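PDB 2GQT: UDP-N-Acetylenolpyruvylglucosamine Reductase from Thermus caldophilus, which uses FAD and NADPH, in all likelihood, to reduce UDP-N-acetylenolpyruvylglucosamine to UDP-N-acetylmuramate, a step in building the peptidoglycan cell wall. Local coordinates for residues G98-P106 against M181-K189; F69-W77 against L86-L96. One frame throughout, in Å; residues are numbered along the deposited sequence.

Contact 1. Residues G98-P106 against M181-K189. With FAD (flavin-adenine dinucleotide), chain C.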
loop_
_atom_site.group_PDB
_atom_site.type_symbol
_atom_site.label_atom_id
_atom_site.label_comp_id
_atom_site.label_asym_id
_atom_site.label_seq_id
_atom_site.Cartn_x
_atom_site.Cartn_y
_atom_site.Cartn_z
ATOM N N GLY A 98 -15.545 5.194 -10.320
ATOM C CA GLY A 98 -15.524 4.429 -9.084
ATOM C C GLY A 98 -14.156 4.342 -8.444
ATOM O O GLY A 98 -14.028 3.940 -7.290
ATOM N N LEU A 99 -13.120 4.714 -9.195
ATOM C CA LEU A 99 -11.756 4.677 -8.663
ATOM C C LEU A 99 -11.132 6.055 -8.457
ATOM O O LEU A 99 -9.994 6.138 -7.999
ATOM C CB LEU A 99 -10.841 3.832 -9.560
ATOM C CG LEU A 99 -11.268 2.404 -9.905
ATOM C CD1 LEU A 99 -10.205 1.768 -10.781
ATOM C CD2 LEU A 99 -11.507 1.549 -8.666
ATOM N N GLU A 100 -11.858 7.127 -8.785
ATOM C CA GLU A 100 -11.263 8.463 -8.792
ATOM C C GLU A 100 -10.665 8.853 -7.441
ATOM O O GLU A 100 -9.626 9.514 -7.379
ATOM C CB GLU A 100 -12.274 9.526 -9.222
ATOM C CG GLU A 100 -12.899 9.322 -10.582
ATOM C CD GLU A 100 -14.252 8.649 -10.512
ATOM O OE1 GLU A 100 -14.412 7.723 -9.697
ATOM O OE2 GLU A 100 -15.162 9.055 -11.271
ATOM N N GLY A 101 -11.333 8.446 -6.365
ATOM C CA GLY A 101 -10.889 8.766 -5.016
ATOM C C GLY A 101 -9.640 8.031 -4.569
ATOM O O GLY A 101 -9.121 8.286 -3.486
ATOM N N LEU A 102 -9.154 7.120 -5.414
ATOM C CA LEU A 102 -7.958 6.334 -5.105
ATOM C C LEU A 102 -6.735 6.854 -5.859
ATOM O O LEU A 102 -5.658 6.280 -5.753
ATOM C CB LEU A 102 -8.209 4.852 -5.411
ATOM C CG LEU A 102 -9.493 4.280 -4.798
ATOM C CD1 LEU A 102 -9.715 2.851 -5.240
ATOM C CD2 LEU A 102 -9.493 4.382 -3.268
ATOM N N LEU A 103 -6.899 7.940 -6.613
ATOM C CA LEU A 103 -5.763 8.578 -7.268
ATOM C C LEU A 103 -4.712 8.983 -6.246
ATOM O O LEU A 103 -5.030 9.527 -5.179
ATOM C CB LEU A 103 -6.225 9.803 -8.065
ATOM C CG LEU A 103 -5.172 10.599 -8.848
ATOM C CD1 LEU A 103 -4.576 9.767 -9.989
ATOM C CD2 LEU A 103 -5.775 11.873 -9.408
ATOM N N GLY A 104 -3.452 8.721 -6.583
ATOM C CA GLY A 104 -2.347 9.121 -5.726
ATOM C C GLY A 104 -1.941 8.087 -4.694
ATOM O O GLY A 104 -1.022 8.325 -3.911
ATOM N N ILE A 105 -2.592 6.924 -4.711
ATOM C CA ILE A 105 -2.240 5.825 -3.811
ATOM C C ILE A 105 -1.400 4.800 -4.580
ATOM O O ILE A 105 -1.918 4.097 -5.445
ATOM C CB ILE A 105 -3.487 5.141 -3.231
ATOM C CG1 ILE A 105 -4.391 6.176 -2.554
ATOM C CG2 ILE A 105 -3.058 4.043 -2.249
ATOM C CD1 ILE A 105 -5.712 5.630 -2.052
ATOM N N PRO A 106 -0.091 4.718 -4.285
ATOM C CA PRO A 106 0.807 3.889 -5.093
ATOM C C PRO A 106 0.817 2.417 -4.645
ATOM O O PRO A 106 1.862 1.864 -4.284
ATOM C CB PRO A 106 2.163 4.566 -4.868
ATOM C CG PRO A 106 2.090 5.029 -3.481
ATOM C CD PRO A 106 0.647 5.432 -3.226
ATOM N N MET A 181 -11.080 13.451 -10.721
ATOM C CA MET A 181 -9.681 13.133 -10.470
ATOM C C MET A 181 -8.852 14.403 -10.263
ATOM O O MET A 181 -7.960 14.433 -9.417
ATOM C CB MET A 181 -9.134 12.309 -11.629
ATOM C CG MET A 181 -9.666 10.897 -11.647
ATOM S SD MET A 181 -9.429 10.053 -13.215
ATOM C CE MET A 181 -7.639 9.968 -13.321
ATOM N N ALA A 182 -9.168 15.460 -11.008
ATOM C CA ALA A 182 -8.468 16.733 -10.869
ATOM C C ALA A 182 -8.646 17.314 -9.470
ATOM O O ALA A 182 -7.721 17.912 -8.923
ATOM C CB ALA A 182 -8.935 17.726 -11.922
ATOM N N GLU A 183 -9.823 17.133 -8.877
ATOM C CA GLU A 183 -10.033 17.606 -7.513
ATOM C C GLU A 183 -9.204 16.788 -6.530
ATOM O O GLU A 183 -8.654 17.337 -5.580
ATOM C CB GLU A 183 -11.518 17.615 -7.124
ATOM C CG GLU A 183 -11.812 17.940 -5.636
ATOM C CD GLU A 183 -11.082 19.181 -5.079
ATOM O OE1 GLU A 183 -10.822 20.141 -5.832
ATOM O OE2 GLU A 183 -10.761 19.192 -3.871
ATOM N N VAL A 184 -9.104 15.479 -6.763
ATOM C CA VAL A 184 -8.266 14.637 -5.903
ATOM C C VAL A 184 -6.810 15.085 -5.982
ATOM O O VAL A 184 -6.136 15.224 -4.953
ATOM C CB VAL A 184 -8.410 13.135 -6.238
ATOM C CG1 VAL A 184 -7.548 12.290 -5.298
ATOM C CG2 VAL A 184 -9.861 12.720 -6.121
ATOM N N ASP A 185 -6.339 15.356 -7.193
ATOM C CA ASP A 185 -4.978 15.851 -7.393
ATOM C C ASP A 185 -4.759 17.167 -6.635
ATOM O O ASP A 185 -3.766 17.324 -5.922
ATOM C CB ASP A 185 -4.674 16.024 -8.884
ATOM C CG ASP A 185 -3.187 15.925 -9.191
ATOM O OD1 ASP A 185 -2.573 14.883 -8.868
ATOM O OD2 ASP A 185 -2.630 16.892 -9.759
ATOM N N ARG A 186 -5.707 18.095 -6.765
ATOM C CA ARG A 186 -5.624 19.380 -6.065
ATOM C C ARG A 186 -5.525 19.175 -4.555
ATOM O O ARG A 186 -4.699 19.802 -3.893
ATOM C CB ARG A 186 -6.823 20.283 -6.408
ATOM C CG ARG A 186 -6.649 21.743 -5.944
ATOM C CD ARG A 186 -7.988 22.426 -5.631
ATOM N NE ARG A 186 -8.709 21.694 -4.592
ATOM C CZ ARG A 186 -8.496 21.823 -3.284
ATOM N NH1 ARG A 186 -7.598 22.693 -2.821
ATOM N NH2 ARG A 186 -9.188 21.081 -2.430
ATOM N N ALA A 187 -6.350 18.281 -4.023
ATOM C CA ALA A 187 -6.370 17.995 -2.596
ATOM C C ALA A 187 -5.053 17.412 -2.074
ATOM O O ALA A 187 -4.725 17.590 -0.909
ATOM C CB ALA A 187 -7.529 17.074 -2.261
ATOM N N ARG A 188 -4.303 16.744 -2.947
ATOM C CA ARG A 188 -3.024 16.098 -2.587
ATOM C C ARG A 188 -1.798 16.990 -2.829
ATOM O O ARG A 188 -0.659 16.562 -2.578
ATOM C CB ARG A 188 -2.872 14.760 -3.336
ATOM C CG ARG A 188 -4.055 13.785 -3.199
ATOM C CD ARG A 188 -3.700 12.401 -3.749
ATOM N NE ARG A 188 -2.712 11.785 -2.876
ATOM C CZ ARG A 188 -2.872 10.671 -2.164
ATOM N NH1 ARG A 188 -3.957 9.911 -2.279
ATOM N NH2 ARG A 188 -1.892 10.288 -1.367
ATOM N N LYS A 189 -2.020 18.230 -3.271
ATOM C CA LYS A 189 -0.924 19.127 -3.687
ATOM C C LYS A 189 0.132 19.386 -2.607
ATOM O O LYS A 189 1.313 19.593 -2.918
ATOM C CB LYS A 189 -1.486 20.459 -4.201
ATOM C CG LYS A 189 -0.613 21.170 -5.239
ATOM C CD LYS A 189 0.272 22.259 -4.633
ATOM C CE LYS A 189 -0.518 23.519 -4.304
ATOM N NZ LYS A 189 0.343 24.536 -3.644
HETATM P PA FAD C . 2.640 -3.068 0.792
HETATM O O1A FAD C . 3.191 -1.852 1.409
HETATM O O2A FAD C . 3.483 -3.903 -0.093
HETATM O O5B FAD C . 2.026 -4.029 1.895
HETATM C C5B FAD C . 1.148 -3.487 2.889
HETATM C C4B FAD C . 0.417 -4.607 3.597
HETATM O O4B FAD C . -0.436 -5.273 2.643
HETATM C C3B FAD C . 1.334 -5.690 4.184
HETATM O O3B FAD C . 0.696 -6.214 5.349
HETATM C C2B FAD C . 1.352 -6.735 3.075
HETATM O O2B FAD C . 1.653 -8.040 3.569
HETATM C C1B FAD C . -0.087 -6.679 2.609
HETATM N N9A FAD C . -0.330 -7.169 1.236
HETATM C C8A FAD C . 0.205 -6.688 0.103
HETATM N N7A FAD C . -0.281 -7.377 -0.933
HETATM C C5A FAD C . -1.150 -8.278 -0.461
HETATM C C6A FAD C . -1.946 -9.278 -1.031
HETATM N N6A FAD C . -2.000 -9.501 -2.351
HETATM N N1A FAD C . -2.712 -10.031 -0.215
HETATM C C2A FAD C . -2.697 -9.849 1.114
HETATM N N3A FAD C . -1.948 -8.925 1.708
HETATM C C4A FAD C . -1.173 -8.147 0.927
HETATM N N1 FAD C . -2.732 4.956 1.845
HETATM C C2 FAD C . -4.054 5.342 1.896
HETATM O O2 FAD C . -4.875 4.630 2.456
HETATM N N3 FAD C . -4.446 6.555 1.337
HETATM C C4 FAD C . -3.540 7.390 0.695
HETATM O O4 FAD C . -3.927 8.454 0.201
HETATM C C4X FAD C . -2.207 6.986 0.639
HETATM N N5 FAD C . -1.262 7.797 0.015
HETATM C C5X FAD C . 0.061 7.351 -0.094
HETATM C C6 FAD C . 0.985 8.139 -0.780
HETATM C C7 FAD C . 2.306 7.723 -0.921
HETATM C C7M FAD C . 3.301 8.600 -1.691
HETATM C C8 FAD C . 2.701 6.505 -0.356
HETATM C C8M FAD C . 4.155 6.032 -0.495
HETATM C C9 FAD C . 1.780 5.724 0.337
HETATM C C9A FAD C . 0.454 6.134 0.477
HETATM N N10 FAD C . -0.486 5.355 1.172
HETATM C C10 FAD C . -1.814 5.775 1.216
HETATM C "C1'" FAD C . -0.106 4.107 1.885
HETATM C "C2'" FAD C . -0.104 2.879 0.959
HETATM O "O2'" FAD C . -0.026 3.279 -0.423
HETATM C "C3'" FAD C . -1.351 2.011 1.139
HETATM O "O3'" FAD C . -1.400 1.506 2.480
HETATM C "C4'" FAD C . -1.393 0.859 0.126
HETATM O "O4'" FAD C . -2.670 0.221 0.192
HETATM C "C5'" FAD C . -0.300 -0.184 0.343
HETATM O "O5'" FAD C . -0.340 -1.065 -0.781
HETATM P P FAD C . 1.000 -1.784 -1.265
HETATM O O1P FAD C . 0.622 -2.651 -2.397
HETATM O O2P FAD C . 2.111 -0.821 -1.424
HETATM O O3P FAD C . 1.256 -2.721 0.014
#
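Leu103 drives its side chain at the last turns of helix 174-187, and the apolar part of the contact is built round it. With CG anti to the backbone N (chi1 -179°), its CD2 reaches the helix backbone, 3.4 Å from Met181 O, while Leu103 CB rests 3.9 Å from Val184 CG1. Val184 uses both branches, its other methyl, CG2, lying 3.5 Å from Glu100 O. Met181 lies across the aliphatic part of Glu100 at about a right angle, CG against CG, leaving the Glu100 carboxylate to turn away to Gly98 N, Ser97 and Arg180.

The polar part belongs to Arg188, long enough to run from the helix end to the flavin. Its NH1 bonds to FAD O4 (2.9 Å) and, weakly and at a bent 130°, to Leu103 O (3.1 Å), whereas NH2 donates to FAD N5 (2.9 Å, 152°), more weakly to O4, and also to Gln191. The flavin lies at the edge of the guanidinium; Gly104 O stands over one face. Gly104, at positive phi in a type II turn, lets the arginine chain pass close to its CA. Ile105 CG1 packs 3.6 Å from FAD C4.

Positive charge at O4 and N5 would probably draw electron density toward that edge, consistent with making N5 a better hydride acceptor; donation to N5 fits oxidised flavin.

Contact 2. Residues F69-W77 against L86-L96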
loop_
_atom_site.group_PDB
_atom_site.type_symbol
_atom_site.label_atom_id
_atom_site.label_comp_id
_atom_site.label_asym_id
_atom_site.label_seq_id
_atom_site.Cartn_x
_atom_site.Cartn_y
_atom_site.Cartn_z
ATOM N N PHE A 69 -1.456 -12.983 -12.072
ATOM C CA PHE A 69 -1.940 -12.086 -11.018
ATOM C C PHE A 69 -1.771 -10.605 -11.364
ATOM O O PHE A 69 -2.209 -9.755 -10.605
ATOM C CB PHE A 69 -1.288 -12.429 -9.677
ATOM C CG PHE A 69 -1.492 -13.859 -9.264
ATOM C CD1 PHE A 69 -0.441 -14.761 -9.326
ATOM C CD2 PHE A 69 -2.739 -14.311 -8.848
ATOM C CE1 PHE A 69 -0.620 -16.094 -8.960
ATOM C CE2 PHE A 69 -2.928 -15.643 -8.483
ATOM C CZ PHE A 69 -1.868 -16.531 -8.551
ATOM N N GLN A 70 -1.142 -10.304 -12.508
ATOM C CA GLN A 70 -0.958 -8.924 -12.982
ATOM C C GLN A 70 -1.819 -8.616 -14.219
ATOM O O GLN A 70 -1.767 -7.517 -14.785
ATOM C CB GLN A 70 0.517 -8.668 -13.318
ATOM C CG GLN A 70 1.437 -8.258 -12.191
ATOM C CD GLN A 70 2.851 -8.033 -12.699
ATOM O OE1 GLN A 70 3.396 -6.931 -12.612
ATOM N NE2 GLN A 70 3.434 -9.074 -13.274
ATOM N N THR A 71 -2.599 -9.580 -14.668
ATOM C CA THR A 71 -3.502 -9.299 -15.768
ATOM C C THR A 71 -4.857 -8.831 -15.231
ATOM O O THR A 71 -5.222 -9.121 -14.079
ATOM C CB THR A 71 -3.664 -10.494 -16.706
ATOM O OG1 THR A 71 -4.276 -11.554 -15.993
ATOM C CG2 THR A 71 -2.316 -10.973 -17.224
ATOM N N TYR A 72 -5.600 -8.092 -16.051
ATOM C CA TYR A 72 -6.814 -7.447 -15.585
ATOM C C TYR A 72 -7.798 -7.194 -16.709
ATOM O O TYR A 72 -7.420 -7.035 -17.880
ATOM C CB TYR A 72 -6.500 -6.119 -14.864
ATOM C CG TYR A 72 -5.905 -5.067 -15.778
ATOM C CD1 TYR A 72 -6.715 -4.102 -16.389
ATOM C CD2 TYR A 72 -4.535 -5.048 -16.056
ATOM C CE1 TYR A 72 -6.173 -3.151 -17.240
ATOM C CE2 TYR A 72 -3.998 -4.099 -16.905
ATOM C CZ TYR A 72 -4.817 -3.151 -17.490
ATOM O OH TYR A 72 -4.280 -2.205 -18.337
ATOM N N ASP A 73 -9.065 -7.139 -16.337
ATOM C CA ASP A 73 -10.136 -6.689 -17.207
ATOM C C ASP A 73 -11.022 -5.838 -16.305
ATOM O O ASP A 73 -11.548 -6.347 -15.317
ATOM C CB ASP A 73 -10.903 -7.908 -17.747
ATOM C CG ASP A 73 -11.990 -7.546 -18.749
ATOM O OD1 ASP A 73 -12.539 -6.431 -18.696
ATOM O OD2 ASP A 73 -12.316 -8.413 -19.588
ATOM N N LEU A 74 -11.184 -4.549 -16.611
ATOM C CA LEU A 74 -11.996 -3.676 -15.751
ATOM C C LEU A 74 -13.422 -4.165 -15.537
ATOM O O LEU A 74 -14.040 -3.869 -14.515
ATOM C CB LEU A 74 -12.059 -2.258 -16.310
ATOM C CG LEU A 74 -10.793 -1.416 -16.195
ATOM C CD1 LEU A 74 -10.989 -0.174 -17.025
ATOM C CD2 LEU A 74 -10.461 -1.057 -14.742
ATOM N N LYS A 75 -13.945 -4.899 -16.510
ATOM C CA LYS A 75 -15.311 -5.403 -16.442
ATOM C C LYS A 75 -15.341 -6.882 -16.048
ATOM O O LYS A 75 -16.390 -7.535 -16.115
ATOM C CB LYS A 75 -16.024 -5.164 -17.775
ATOM C CG LYS A 75 -16.273 -3.685 -18.075
ATOM C CD LYS A 75 -16.889 -3.480 -19.452
ATOM C CE LYS A 75 -17.285 -2.029 -19.674
ATOM N NZ LYS A 75 -18.290 -1.555 -18.680
ATOM N N GLY A 76 -14.187 -7.398 -15.629
ATOM C CA GLY A 76 -14.080 -8.780 -15.170
ATOM C C GLY A 76 -13.133 -8.887 -13.994
ATOM O O GLY A 76 -13.158 -8.055 -13.090
ATOM N N TRP A 77 -12.303 -9.921 -14.002
ATOM C CA TRP A 77 -11.366 -10.118 -12.907
ATOM C C TRP A 77 -10.110 -9.287 -13.092
ATOM O O TRP A 77 -9.586 -9.149 -14.213
ATOM C CB TRP A 77 -11.032 -11.599 -12.754
ATOM C CG TRP A 77 -12.169 -12.369 -12.146
ATOM C CD1 TRP A 77 -13.129 -13.081 -12.808
ATOM C CD2 TRP A 77 -12.489 -12.456 -10.755
ATOM N NE1 TRP A 77 -14.017 -13.622 -11.908
ATOM C CE2 TRP A 77 -13.647 -13.252 -10.641
ATOM C CE3 TRP A 77 -11.898 -11.944 -9.587
ATOM C CZ2 TRP A 77 -14.223 -13.564 -9.400
ATOM C CZ3 TRP A 77 -12.473 -12.245 -8.358
ATOM C CH2 TRP A 77 -13.629 -13.035 -8.278
ATOM N N LEU A 86 -2.475 2.231 -12.251
ATOM C CA LEU A 86 -2.828 1.845 -13.610
ATOM C C LEU A 86 -4.345 1.772 -13.759
ATOM O O LEU A 86 -4.915 2.327 -14.702
ATOM C CB LEU A 86 -2.183 0.502 -13.972
ATOM C CG LEU A 86 -2.592 -0.084 -15.325
ATOM C CD1 LEU A 86 -2.194 0.831 -16.493
ATOM C CD2 LEU A 86 -1.985 -1.449 -15.500
ATOM N N LEU A 87 -4.997 1.067 -12.835
ATOM C CA LEU A 87 -6.442 0.907 -12.899
ATOM C C LEU A 87 -7.187 2.232 -12.816
ATOM O O LEU A 87 -8.174 2.419 -13.523
ATOM C CB LEU A 87 -6.909 -0.042 -11.814
ATOM C CG LEU A 87 -6.377 -1.461 -11.963
ATOM C CD1 LEU A 87 -6.600 -2.198 -10.677
ATOM C CD2 LEU A 87 -7.032 -2.205 -13.126
ATOM N N VAL A 88 -6.720 3.157 -11.977
ATOM C CA VAL A 88 -7.346 4.477 -11.897
ATOM C C VAL A 88 -7.384 5.141 -13.286
ATOM O O VAL A 88 -8.426 5.665 -13.716
ATOM C CB VAL A 88 -6.617 5.372 -10.868
ATOM C CG1 VAL A 88 -7.079 6.812 -10.963
ATOM C CG2 VAL A 88 -6.818 4.831 -9.441
ATOM N N GLN A 89 -6.256 5.126 -13.984
ATOM C CA GLN A 89 -6.186 5.756 -15.306
ATOM C C GLN A 89 -6.953 4.966 -16.361
ATOM O O GLN A 89 -7.621 5.547 -17.222
ATOM C CB GLN A 89 -4.737 5.969 -15.736
ATOM C CG GLN A 89 -3.920 6.875 -14.820
ATOM C CD GLN A 89 -4.499 8.262 -14.668
ATOM O OE1 GLN A 89 -5.066 8.824 -15.614
ATOM N NE2 GLN A 89 -4.355 8.829 -13.473
ATOM N N GLU A 90 -6.877 3.642 -16.291
ATOM C CA GLU A 90 -7.613 2.801 -17.231
ATOM C C GLU A 90 -9.119 2.982 -17.106
ATOM O O GLU A 90 -9.837 2.992 -18.113
ATOM C CB GLU A 90 -7.249 1.331 -17.036
ATOM C CG GLU A 90 -5.848 0.982 -17.477
ATOM C CD GLU A 90 -5.716 0.926 -18.972
ATOM O OE1 GLU A 90 -5.823 1.996 -19.609
ATOM O OE2 GLU A 90 -5.522 -0.193 -19.494
ATOM N N ALA A 91 -9.603 3.124 -15.877
ATOM C CA ALA A 91 -11.021 3.326 -15.652
ATOM C C ALA A 91 -11.472 4.625 -16.314
ATOM O O ALA A 91 -12.479 4.638 -17.020
ATOM C CB ALA A 91 -11.330 3.330 -14.179
ATOM N N ALA A 92 -10.725 5.708 -16.126
ATOM C CA ALA A 92 -11.043 6.979 -16.791
ATOM C C ALA A 92 -11.104 6.799 -18.311
ATOM O O ALA A 92 -12.049 7.257 -18.950
ATOM C CB ALA A 92 -10.026 8.044 -16.419
ATOM N N ARG A 93 -10.112 6.124 -18.884
ATOM C CA ARG A 93 -10.064 5.877 -20.327
ATOM C C ARG A 93 -11.298 5.123 -20.810
ATOM O O ARG A 93 -11.774 5.357 -21.926
ATOM C CB ARG A 93 -8.818 5.084 -20.697
ATOM C CG ARG A 93 -7.552 5.882 -20.665
ATOM C CD ARG A 93 -6.350 5.015 -20.949
ATOM N NE ARG A 93 -5.159 5.755 -20.582
ATOM C CZ ARG A 93 -4.338 5.442 -19.587
ATOM N NH1 ARG A 93 -4.531 4.347 -18.865
ATOM N NH2 ARG A 93 -3.297 6.225 -19.329
ATOM N N ALA A 94 -11.815 4.233 -19.965
ATOM C CA ALA A 94 -12.963 3.395 -20.303
ATOM C C ALA A 94 -14.298 4.069 -20.012
ATOM O O ALA A 94 -15.355 3.492 -20.284
ATOM C CB ALA A 94 -12.892 2.064 -19.561
ATOM N N GLY A 95 -14.268 5.273 -19.442
ATOM C CA GLY A 95 -15.502 5.949 -19.044
ATOM C C GLY A 95 -16.176 5.215 -17.903
ATOM O O GLY A 95 -17.406 5.140 -17.824
ATOM N N LEU A 96 -15.351 4.674 -17.007
ATOM C CA LEU A 96 -15.840 3.953 -15.845
ATOM C C LEU A 96 -15.448 4.660 -14.550
ATOM O O LEU A 96 -14.269 4.884 -14.257
ATOM C CB LEU A 96 -15.332 2.513 -15.847
ATOM C CG LEU A 96 -15.919 1.644 -16.963
ATOM C CD1 LEU A 96 -15.178 0.318 -17.041
ATOM C CD2 LEU A 96 -17.426 1.436 -16.757
#
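Leu74 is the main bump of the loop 69-77, pushed into a hollow on the side of helix 84-93 and the turn that follows it. Its CD1 lies over the helix backbone, 3.5 Å from Glu90 O, with the small Ala94 CB 3.9 Å away leaving room for the branch. CD2 instead meets Leu87 CD2 at 4.0 Å, the two side chains running side by side but pointing opposite ways, and Leu74 CB closes the hollow against Leu96 CD1.

Tyr72 forms a second, flatter projection. Its chi1 of 65° sets CG between the backbone N and the carbonyl carbon and carries the ring toward the helix, where two leucine methyls meet it obliquely: Leu86 CD2 at 3.6 Å from CE2 and Leu87 CD2 at 3.8 Å from CD1. Leu87 CD2 thus touches both projections, sitting in the notch where Tyr72 and Leu74 meet. Beyond the ring, the tyrosine OH donates a short 2.6 Å bond to Glu90 OE2, on the anti side of a carboxylate turned 73° from the ring plane. The other oxygen, OE1, takes a salt bridge from Arg93, which helps fix the carboxylate's rotation.

Farther out, Lys75 lays its chain across Leu96 at about a right angle, Lys75 NZ ending 3.7 Å from Leu96 CD2. An Asx turn from Asp73 OD1 to Lys75 N braces the type I turn bearing Leu74, and Gly95, with positive phi, closes a Schellman motif that brings Leu96 round to the same hollow. The result is loop-on-helix packing within the FAD-binding domain, a beta turn packed against the flank of a helix.

Contact 2 precedes contact 1 along the chain, the short strand 96-97 joining them; their centres lie 16 Å apart. Helix 84-93 stands between: the loop 69-77 packs on one part of its surface, while Leu99, Leu103 and Met181 touch it from other directions, Leu99 CD1 coming 3.5 Å from Leu87 O. Contact 2 is internal to the FAD-binding domain, whereas contact 1 ties that domain to helix 174-187, most of which belongs to the C-terminal domain of the reductase family. One contact is therefore packing away from the active site, and the other reaches the flavin itself, with Arg188 about 7 Å, side chain to side chain, from the probable proton donor Cys199.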